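Local coordinates for proteasome assembly chaperone family protein (Pyrococcus furiosus, PDB 3VR0) that probably acts as an archaeal proteasome activator, as a homologue of proteasome assembly chaperones belonging to the PAC2 family, at residues 65-68 / 69-72; 120-123 / 124-128; 42-45 / 46-49. All blocks are in the same frame, centred on the assembly; numbering follows the deposited sequence.

Interaction 1: residues 65-68 / 69-72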
ATOM      1  N   LEU C  65       7.012   9.858 -19.903  1.00 22.83           N
ATOM      2  CA  LEU C  65       7.045   8.820 -18.873  1.00 22.24           C
ATOM      3  C   LEU C  65       5.630   8.513 -18.404  1.00 22.32           C
ATOM      4  O   LEU C  65       4.868   9.410 -18.104  1.00 22.93           O
ATOM      5  CB  LEU C  65       7.946   9.269 -17.726  1.00 21.52           C
ATOM      6  CG  LEU C  65       8.192   8.304 -16.563  1.00 23.53           C
ATOM      7  CD1 LEU C  65       9.547   8.589 -15.894  1.00 21.29           C
ATOM      8  CD2 LEU C  65       7.010   8.378 -15.500  1.00 20.01           C
ATOM      9  N   TYR C  66       5.274   7.248 -18.349  1.00 21.64           N
ATOM     10  CA  TYR C  66       4.029   6.852 -17.748  1.00 22.09           C
ATOM     11  C   TYR C  66       4.348   5.883 -16.625  1.00 21.90           C
ATOM     12  O   TYR C  66       5.320   5.130 -16.702  1.00 22.20           O
ATOM     13  CB  TYR C  66       3.162   6.112 -18.780  1.00 22.98           C
ATOM     14  CG  TYR C  66       2.814   6.979 -20.013  1.00 22.88           C
ATOM     15  CD1 TYR C  66       1.722   7.832 -19.990  1.00 21.53           C
ATOM     16  CD2 TYR C  66       3.628   6.961 -21.165  1.00 23.68           C
ATOM     17  CE1 TYR C  66       1.406   8.633 -21.106  1.00 25.88           C
ATOM     18  CE2 TYR C  66       3.328   7.768 -22.312  1.00 22.30           C
ATOM     19  CZ  TYR C  66       2.229   8.582 -22.271  1.00 24.74           C
ATOM     20  OH  TYR C  66       1.893   9.341 -23.381  1.00 30.24           O
ATOM     21  N   SER C  67       3.484   5.851 -15.620  1.00 20.37           N
ATOM     22  CA  SER C  67       3.713   4.998 -14.464  1.00 19.70           C
ATOM     23  C   SER C  67       2.443   4.423 -13.877  1.00 18.40           C
ATOM     24  O   SER C  67       1.485   5.157 -13.629  1.00 18.48           O
ATOM     25  CB  SER C  67       4.369   5.823 -13.369  1.00 18.30           C
ATOM     26  OG  SER C  67       4.680   4.942 -12.297  1.00 22.84           O
ATOM     27  N   PRO C  68       2.447   3.131 -13.602  1.00 19.07           N
ATOM     28  CA  PRO C  68       1.332   2.449 -12.922  1.00 19.47           C
ATOM     29  C   PRO C  68       1.293   2.829 -11.418  1.00 21.16           C
ATOM     30  O   PRO C  68       0.359   2.415 -10.726  1.00 21.10           O
ATOM     31  CB  PRO C  68       1.678   0.941 -13.099  1.00 18.82           C
ATOM     32  CG  PRO C  68       3.324   0.996 -13.108  1.00 19.02           C
ATOM     33  CD  PRO C  68       3.512   2.179 -14.034  1.00 19.30           C
ATOM     34  N   HIS C  69       2.270   3.621 -10.934  1.00 20.46           N
ATOM     35  CA  HIS C  69       2.250   4.187  -9.571  1.00 21.82           C
ATOM     36  C   HIS C  69       1.608   5.564  -9.541  1.00 23.56           C
ATOM     37  O   HIS C  69       1.421   6.114  -8.452  1.00 24.39           O
ATOM     38  CB  HIS C  69       3.651   4.291  -8.983  1.00 19.95           C
ATOM     39  CG  HIS C  69       4.279   2.952  -8.765  1.00 23.84           C
ATOM     40  ND1 HIS C  69       4.042   2.196  -7.632  1.00 17.97           N
ATOM     41  CD2 HIS C  69       5.092   2.203  -9.559  1.00 22.24           C
ATOM     42  CE1 HIS C  69       4.692   1.048  -7.733  1.00 24.13           C
ATOM     43  NE2 HIS C  69       5.343   1.029  -8.887  1.00 23.51           N
ATOM     44  N   PHE C  70       1.279   6.136 -10.713  1.00 22.84           N
ATOM     45  CA  PHE C  70       0.588   7.428 -10.732  1.00 22.50           C
ATOM     46  C   PHE C  70      -0.882   7.186 -10.413  1.00 23.00           C
ATOM     47  O   PHE C  70      -1.352   6.057 -10.508  1.00 23.28           O
ATOM     48  CB  PHE C  70       0.688   8.081 -12.121  1.00 21.58           C
ATOM     49  CG  PHE C  70       2.047   8.690 -12.430  1.00 21.32           C
ATOM     50  CD1 PHE C  70       2.964   8.959 -11.411  1.00 21.12           C
ATOM     51  CD2 PHE C  70       2.386   9.037 -13.750  1.00 20.22           C
ATOM     52  CE1 PHE C  70       4.236   9.577 -11.699  1.00 21.53           C
ATOM     53  CE2 PHE C  70       3.664   9.622 -14.064  1.00 19.55           C
ATOM     54  CZ  PHE C  70       4.580   9.893 -13.023  1.00 19.39           C
ATOM     55  N   MET C  71      -1.634   8.226 -10.084  1.00 23.65           N
ATOM     56  CA  MET C  71      -3.082   8.056  -9.848  1.00 23.76           C
ATOM     57  C   MET C  71      -3.763   7.343 -11.036  1.00 24.42           C
ATOM     58  O   MET C  71      -3.439   7.590 -12.231  1.00 23.20           O
ATOM     59  CB  MET C  71      -3.718   9.416  -9.572  1.00 24.14           C
ATOM     60  CG  MET C  71      -5.234   9.390  -9.354  1.00 26.53           C
ATOM     61  SD  MET C  71      -5.734   8.355  -7.955  1.00 32.37           S
ATOM     62  CE  MET C  71      -7.482   8.486  -8.374  1.00 32.27           C
ATOM     63  N   HIS C  72      -4.707   6.472 -10.695  1.00 23.35           N
ATOM     64  CA  HIS C  72      -5.333   5.583 -11.639  1.00 22.80           C
ATOM     65  C   HIS C  72      -6.434   6.284 -12.429  1.00 22.44           C
ATOM     66  O   HIS C  72      -7.610   5.918 -12.355  1.00 21.28           O
ATOM     67  CB  HIS C  72      -5.856   4.329 -10.914  1.00 23.05           C
ATOM     68  CG  HIS C  72      -6.708   4.606  -9.706  1.00 23.66           C
ATOM     69  ND1 HIS C  72      -6.172   4.839  -8.452  1.00 23.12           N
ATOM     70  CD2 HIS C  72      -8.060   4.646  -9.553  1.00 21.84           C
ATOM     71  CE1 HIS C  72      -7.158   5.019  -7.582  1.00 24.83           C
ATOM     72  NE2 HIS C  72      -8.313   4.913  -8.221  1.00 22.30           N
TER
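Ser67 and Phe70 close a type I beta turn just beyond strand 60-66, joined by Phe70 N to Ser67 O at 3.1 Å; the donor stands well above the carbonyl plane rather than on a lone pair. Inside this turn sits an ST turn, in which His69 N gives its hydrogen to Ser67 OG at 3.1 Å and fairly straight (158°). The serine oxygen can do this because it lies anti to its own nitrogen (chi1 -175°), swung beside the carbonyl carbon; it also meets the His69 ring at its edge, in the plane.

The Phe70 ring lies with one face against the serine, whose CB rests 3.7 Å from the ring centroid, almost exactly over the centre, in a CH-pi contact. Leu65 CD2 reaches the far end of the same ring at CZ, 3.8 Å away, its side chain crossing that of Phe70 at about a right angle. With an alanine at Phe70, Ser67 CB and Leu65 CD2 would probably lose their shared apolar surface and a gap would open beneath the turn.

Ser67 OG is buried yet satisfied, since it is also hydrogen-bonded to Thr20 OG1. The serine bond to His69 N is likely to steady the backbone from which the gold-binding side chain springs, and the hydrogen bond of His69 ND1 to Asp115 OD2 probably limits rotation of the imidazole.

Interaction 2: residues 120-123 / 124-128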
ATOM      1  N   PHE C 120      10.675   6.054  -5.646  1.00 20.62           N
ATOM      2  CA  PHE C 120      12.015   5.608  -5.911  1.00 21.29           C
ATOM      3  C   PHE C 120      12.088   4.991  -7.298  1.00 21.78           C
ATOM      4  O   PHE C 120      13.075   5.179  -7.996  1.00 21.83           O
ATOM      5  CB  PHE C 120      12.523   4.587  -4.870  1.00 22.00           C
ATOM      6  CG  PHE C 120      12.902   5.213  -3.543  1.00 24.68           C
ATOM      7  CD1 PHE C 120      14.230   5.542  -3.269  1.00 27.12           C
ATOM      8  CD2 PHE C 120      11.927   5.504  -2.592  1.00 25.60           C
ATOM      9  CE1 PHE C 120      14.568   6.144  -2.052  1.00 27.16           C
ATOM     10  CE2 PHE C 120      12.250   6.098  -1.395  1.00 24.80           C
ATOM     11  CZ  PHE C 120      13.571   6.417  -1.119  1.00 24.47           C
ATOM     12  N   GLU C 121      11.072   4.195  -7.666  1.00 21.81           N
ATOM     13  CA  GLU C 121      11.031   3.576  -8.952  1.00 21.87           C
ATOM     14  C   GLU C 121      10.937   4.594 -10.089  1.00 20.76           C
ATOM     15  O   GLU C 121      11.626   4.432 -11.053  1.00 20.38           O
ATOM     16  CB  GLU C 121       9.819   2.678  -9.081  1.00 23.29           C
ATOM     17  CG  GLU C 121      10.119   1.578 -10.010  1.00 31.25           C
ATOM     18  CD  GLU C 121       8.929   1.147 -10.779  1.00 40.22           C
ATOM     19  OE1 GLU C 121       8.332   2.005 -11.459  1.00 43.61           O
ATOM     20  OE2 GLU C 121       8.612  -0.057 -10.704  1.00 43.22           O
ATOM     21  N   VAL C 122      10.073   5.612  -9.973  1.00 20.06           N
ATOM     22  CA  VAL C 122       9.978   6.646 -11.017  1.00 19.82           C
ATOM     23  C   VAL C 122      11.323   7.441 -11.115  1.00 21.02           C
ATOM     24  O   VAL C 122      11.901   7.577 -12.209  1.00 21.15           O
ATOM     25  CB  VAL C 122       8.777   7.590 -10.761  1.00 20.12           C
ATOM     26  CG1 VAL C 122       8.863   8.897 -11.667  1.00 17.96           C
ATOM     27  CG2 VAL C 122       7.454   6.859 -10.959  1.00 14.98           C
ATOM     28  N   ALA C 123      11.825   7.946  -9.988  1.00 20.33           N
ATOM     29  CA  ALA C 123      13.125   8.633  -9.956  1.00 21.35           C
ATOM     30  C   ALA C 123      14.288   7.818 -10.562  1.00 21.38           C
ATOM     31  O   ALA C 123      15.137   8.339 -11.275  1.00 21.12           O
ATOM     32  CB  ALA C 123      13.475   8.990  -8.532  1.00 21.51           C
ATOM     33  N   GLY C 124      14.337   6.535 -10.213  1.00 22.00           N
ATOM     34  CA  GLY C 124      15.329   5.622 -10.720  1.00 21.29           C
ATOM     35  C   GLY C 124      15.217   5.469 -12.252  1.00 22.05           C
ATOM     36  O   GLY C 124      16.255   5.512 -12.930  1.00 21.31           O
ATOM     37  N   LYS C 125      13.994   5.288 -12.784  1.00 20.48           N
ATOM     38  CA  LYS C 125      13.821   5.204 -14.251  1.00 21.90           C
ATOM     39  C   LYS C 125      14.237   6.522 -14.932  1.00 20.15           C
ATOM     40  O   LYS C 125      14.863   6.492 -15.989  1.00 20.39           O
ATOM     41  CB  LYS C 125      12.374   4.902 -14.661  1.00 21.42           C
ATOM     42  CG  LYS C 125      11.966   3.440 -14.474  1.00 30.80           C
ATOM     43  CD  LYS C 125      12.585   2.499 -15.553  1.00 35.92           C
ATOM     44  CE  LYS C 125      12.304   2.970 -16.968  1.00 39.57           C
ATOM     45  NZ  LYS C 125      12.792   1.933 -17.939  1.00 44.20           N
ATOM     46  N   MET C 126      13.862   7.653 -14.350  1.00 18.92           N
ATOM     47  CA  MET C 126      14.331   8.962 -14.888  1.00 20.35           C
ATOM     48  C   MET C 126      15.841   9.027 -14.923  1.00 20.56           C
ATOM     49  O   MET C 126      16.397   9.514 -15.917  1.00 20.71           O
ATOM     50  CB  MET C 126      13.837  10.148 -14.098  1.00 18.12           C
ATOM     51  CG  MET C 126      12.362  10.326 -14.168  1.00 20.77           C
ATOM     52  SD  MET C 126      11.862  11.844 -13.304  1.00 25.56           S
ATOM     53  CE  MET C 126      10.130  11.733 -13.758  1.00 22.00           C
ATOM     54  N   LEU C 127      16.496   8.576 -13.843  1.00 20.34           N
ATOM     55  CA  LEU C 127      17.947   8.610 -13.839  1.00 22.30           C
ATOM     56  C   LEU C 127      18.542   7.643 -14.871  1.00 22.21           C
ATOM     57  O   LEU C 127      19.541   8.012 -15.469  1.00 21.86           O
ATOM     58  CB  LEU C 127      18.593   8.394 -12.457  1.00 21.78           C
ATOM     59  CG  LEU C 127      18.200   9.541 -11.495  1.00 26.30           C
ATOM     60  CD1 LEU C 127      18.412   9.148 -10.081  1.00 23.84           C
ATOM     61  CD2 LEU C 127      18.895  10.877 -11.796  1.00 24.95           C
ATOM     62  N   ASP C 128      17.976   6.433 -15.048  1.00 21.50           N
ATOM     63  CA  ASP C 128      18.544   5.473 -16.018  1.00 23.16           C
ATOM     64  C   ASP C 128      18.470   6.092 -17.423  1.00 22.47           C
ATOM     65  O   ASP C 128      19.339   5.895 -18.247  1.00 22.45           O
ATOM     66  CB  ASP C 128      17.794   4.115 -16.078  1.00 23.16           C
ATOM     67  CG  ASP C 128      17.868   3.298 -14.755  1.00 27.47           C
ATOM     68  OD1 ASP C 128      18.756   3.519 -13.894  1.00 26.66           O
ATOM     69  OD2 ASP C 128      17.003   2.422 -14.581  1.00 29.83           O
TER
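Val122 and Met126, four residues apart, typify the alpha-helical spacing of helix 116-131, to which all of 120-128 belongs. The backbone bonds come first. Gly124 N to Phe120 O and Leu127 N to Ala123 O each measure 2.9 Å, and Lys125 N to Glu121 O is slightly longer at 3.1 Å. In these three the donor is tilted from the carbonyl plane, whereas Met126 N meets Val122 O nearly along the C=O axis, with a C=O...N angle of 165°.

Side-chain carbons lie against the same carbonyls. Leu127 CG comes 3.3 Å from Ala123 O, and Lys125 CG lies near Glu121 O, 3.6 Å away, before the lysine chain bends twice on its way outward.

Polar ends look elsewhere: Glu121, a ligand of the bound gold ion, hydrogen-bonds through OE1 to Thr20, and Asp128 forms a salt bridge with Arg203. Phe120, Ala123 and Leu127 pack on helix 192-202, and Phe120 also touches Phe70 of a neighbouring subunit.

The apolar pairing is Val122 with Met126, side by side and pointing the same way. Because the methionine chain runs extended beyond CG (chi2 -175°), its terminal CE lies 3.7 Å from Val122 CG1.

Interaction 3: residues 42-45 / 46-49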
ATOM      1  N   ILE C  42       5.381  22.110  -4.171  1.00 32.54           N
ATOM      2  CA  ILE C  42       4.995  23.314  -3.408  1.00 34.01           C
ATOM      3  C   ILE C  42       4.834  24.532  -4.334  1.00 34.87           C
ATOM      4  O   ILE C  42       5.781  24.919  -5.040  1.00 34.80           O
ATOM      5  CB  ILE C  42       6.056  23.646  -2.311  1.00 34.46           C
ATOM      6  CG1 ILE C  42       6.294  22.445  -1.365  1.00 35.16           C
ATOM      7  CG2 ILE C  42       5.694  24.951  -1.528  1.00 33.10           C
ATOM      8  CD1 ILE C  42       5.055  21.897  -0.801  1.00 36.79           C
ATOM      9  N   GLY C  43       3.627  25.100  -4.345  1.00 35.53           N
ATOM     10  CA  GLY C  43       3.351  26.383  -5.010  1.00 35.48           C
ATOM     11  C   GLY C  43       3.451  26.345  -6.519  1.00 35.73           C
ATOM     12  O   GLY C  43       3.433  27.377  -7.158  1.00 35.86           O
ATOM     13  N   LEU C  44       3.516  25.135  -7.070  1.00 35.31           N
ATOM     14  CA  LEU C  44       3.837  24.856  -8.477  1.00 34.29           C
ATOM     15  C   LEU C  44       5.069  25.596  -8.940  1.00 32.86           C
ATOM     16  O   LEU C  44       5.169  25.937 -10.099  1.00 33.84           O
ATOM     17  CB  LEU C  44       2.630  25.059  -9.397  1.00 34.18           C
ATOM     18  CG  LEU C  44       1.471  24.100  -9.141  1.00 37.28           C
ATOM     19  CD1 LEU C  44       0.196  24.568  -9.833  1.00 41.24           C
ATOM     20  CD2 LEU C  44       1.810  22.661  -9.527  1.00 38.57           C
ATOM     21  N   VAL C  45       5.987  25.829  -8.012  1.00 31.58           N
ATOM     22  CA  VAL C  45       7.179  26.616  -8.251  1.00 31.89           C
ATOM     23  C   VAL C  45       8.104  26.002  -9.306  1.00 31.19           C
ATOM     24  O   VAL C  45       8.429  26.663 -10.288  1.00 30.39           O
ATOM     25  CB  VAL C  45       8.027  26.820  -6.955  1.00 31.60           C
ATOM     26  CG1 VAL C  45       9.393  27.389  -7.312  1.00 32.23           C
ATOM     27  CG2 VAL C  45       7.330  27.727  -5.974  1.00 31.60           C
ATOM     28  N   GLY C  46       8.552  24.764  -9.052  1.00 30.39           N
ATOM     29  CA  GLY C  46       9.433  24.020  -9.963  1.00 29.65           C
ATOM     30  C   GLY C  46       8.784  23.871 -11.322  1.00 29.64           C
ATOM     31  O   GLY C  46       9.427  24.074 -12.343  1.00 29.69           O
ATOM     32  N   LYS C  47       7.499  23.535 -11.339  1.00 30.04           N
ATOM     33  CA  LYS C  47       6.778  23.379 -12.590  1.00 30.90           C
ATOM     34  C   LYS C  47       6.673  24.653 -13.453  1.00 31.85           C
ATOM     35  O   LYS C  47       6.913  24.602 -14.660  1.00 31.93           O
ATOM     36  CB  LYS C  47       5.402  22.786 -12.360  1.00 30.58           C
ATOM     37  CG  LYS C  47       4.645  22.594 -13.664  1.00 32.74           C
ATOM     38  CD  LYS C  47       3.307  21.928 -13.430  1.00 38.16           C
ATOM     39  CE  LYS C  47       2.610  21.640 -14.760  1.00 38.53           C
ATOM     40  NZ  LYS C  47       1.709  20.469 -14.621  1.00 40.50           N
ATOM     41  N   LEU C  48       6.287  25.778 -12.845  1.00 32.09           N
ATOM     42  CA  LEU C  48       6.195  27.053 -13.571  1.00 32.61           C
ATOM     43  C   LEU C  48       7.531  27.439 -14.125  1.00 30.62           C
ATOM     44  O   LEU C  48       7.630  27.835 -15.265  1.00 31.37           O
ATOM     45  CB  LEU C  48       5.723  28.201 -12.678  1.00 33.44           C
ATOM     46  CG  LEU C  48       4.244  28.250 -12.341  1.00 36.64           C
ATOM     47  CD1 LEU C  48       4.086  29.349 -11.314  1.00 38.02           C
ATOM     48  CD2 LEU C  48       3.416  28.552 -13.573  1.00 39.94           C
ATOM     49  N   ALA C  49       8.536  27.327 -13.283  1.00 30.07           N
ATOM     50  CA  ALA C  49       9.913  27.567 -13.636  1.00 29.34           C
ATOM     51  C   ALA C  49      10.308  26.688 -14.852  1.00 29.77           C
ATOM     52  O   ALA C  49      10.801  27.218 -15.837  1.00 29.68           O
ATOM     53  CB  ALA C  49      10.792  27.306 -12.471  1.00 27.93           C
TER
HETATM   54  O   HOH W   1       7.227  23.194  -6.699  1.00 25.33           O
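The flat groups that meet where 42-45 runs into 46-49 are peptide units, there being no aromatic ring. The Leu44 carbonyl receives Leu48 N at 3.0 Å, with the donor tilted 24° from the carbonyl plane, and the Val45 carbonyl receives Ala49 N at 3.1 Å in much the same pose. Beside those donors lie carbons of the same residues: Leu48 CG is 3.4 Å from Leu44 O, and Ala49 CB is 3.3 Å from Val45 O.

These bonds lie at the start of helix 45-57, with Leu44 at the N-cap position. A leucine has no side-chain oxygen for capping, and the start of the helix is served by backbone and solvent. Ile42 O accepts Val45 N, and a water donates to Ile42 O at 2.8 Å while accepting from Gly46 N at 3.1 Å, thereby linking the carbonyl of Ile42 to the first turn of the helix. Gly43 takes a positive phi, which favours glycine.

Side chains meet loosely, Leu44 CD2 lying 4.2 Å from Lys47 CD. The lysine is stretched out, CG anti to its backbone N (chi1 -179°), and its NZ is hydrogen-bonded to Gly107 O at the end of strand 102-107. Val45 and Leu48 pack on helix 221-235, and Leu44 and Leu48 also touch Val219, just ahead of that helix.

Interactions 1 and 2, with centres 13 Å apart, share one metal site: His69 and Glu121 both bind gold, and His69 CD2 lies 3.8 Å from Glu121 OE1. Thr20 ties them further, as it is hydrogen-bonded to both Ser67 and Glu121. Around this polar site the strand end and turn pack on the helix, Ser67 OG against Val122 CG2 at 3.6 Å and Leu65 CD1 against Met126 CG at 3.7 Å. Interaction 3 stands apart, its centre 20 Å from that of interaction 1 and 21 Å from that of interaction 2, with no touch to either. The chain nevertheless joins it to interaction 1, since helix 45-57 is followed directly by strand 60-66.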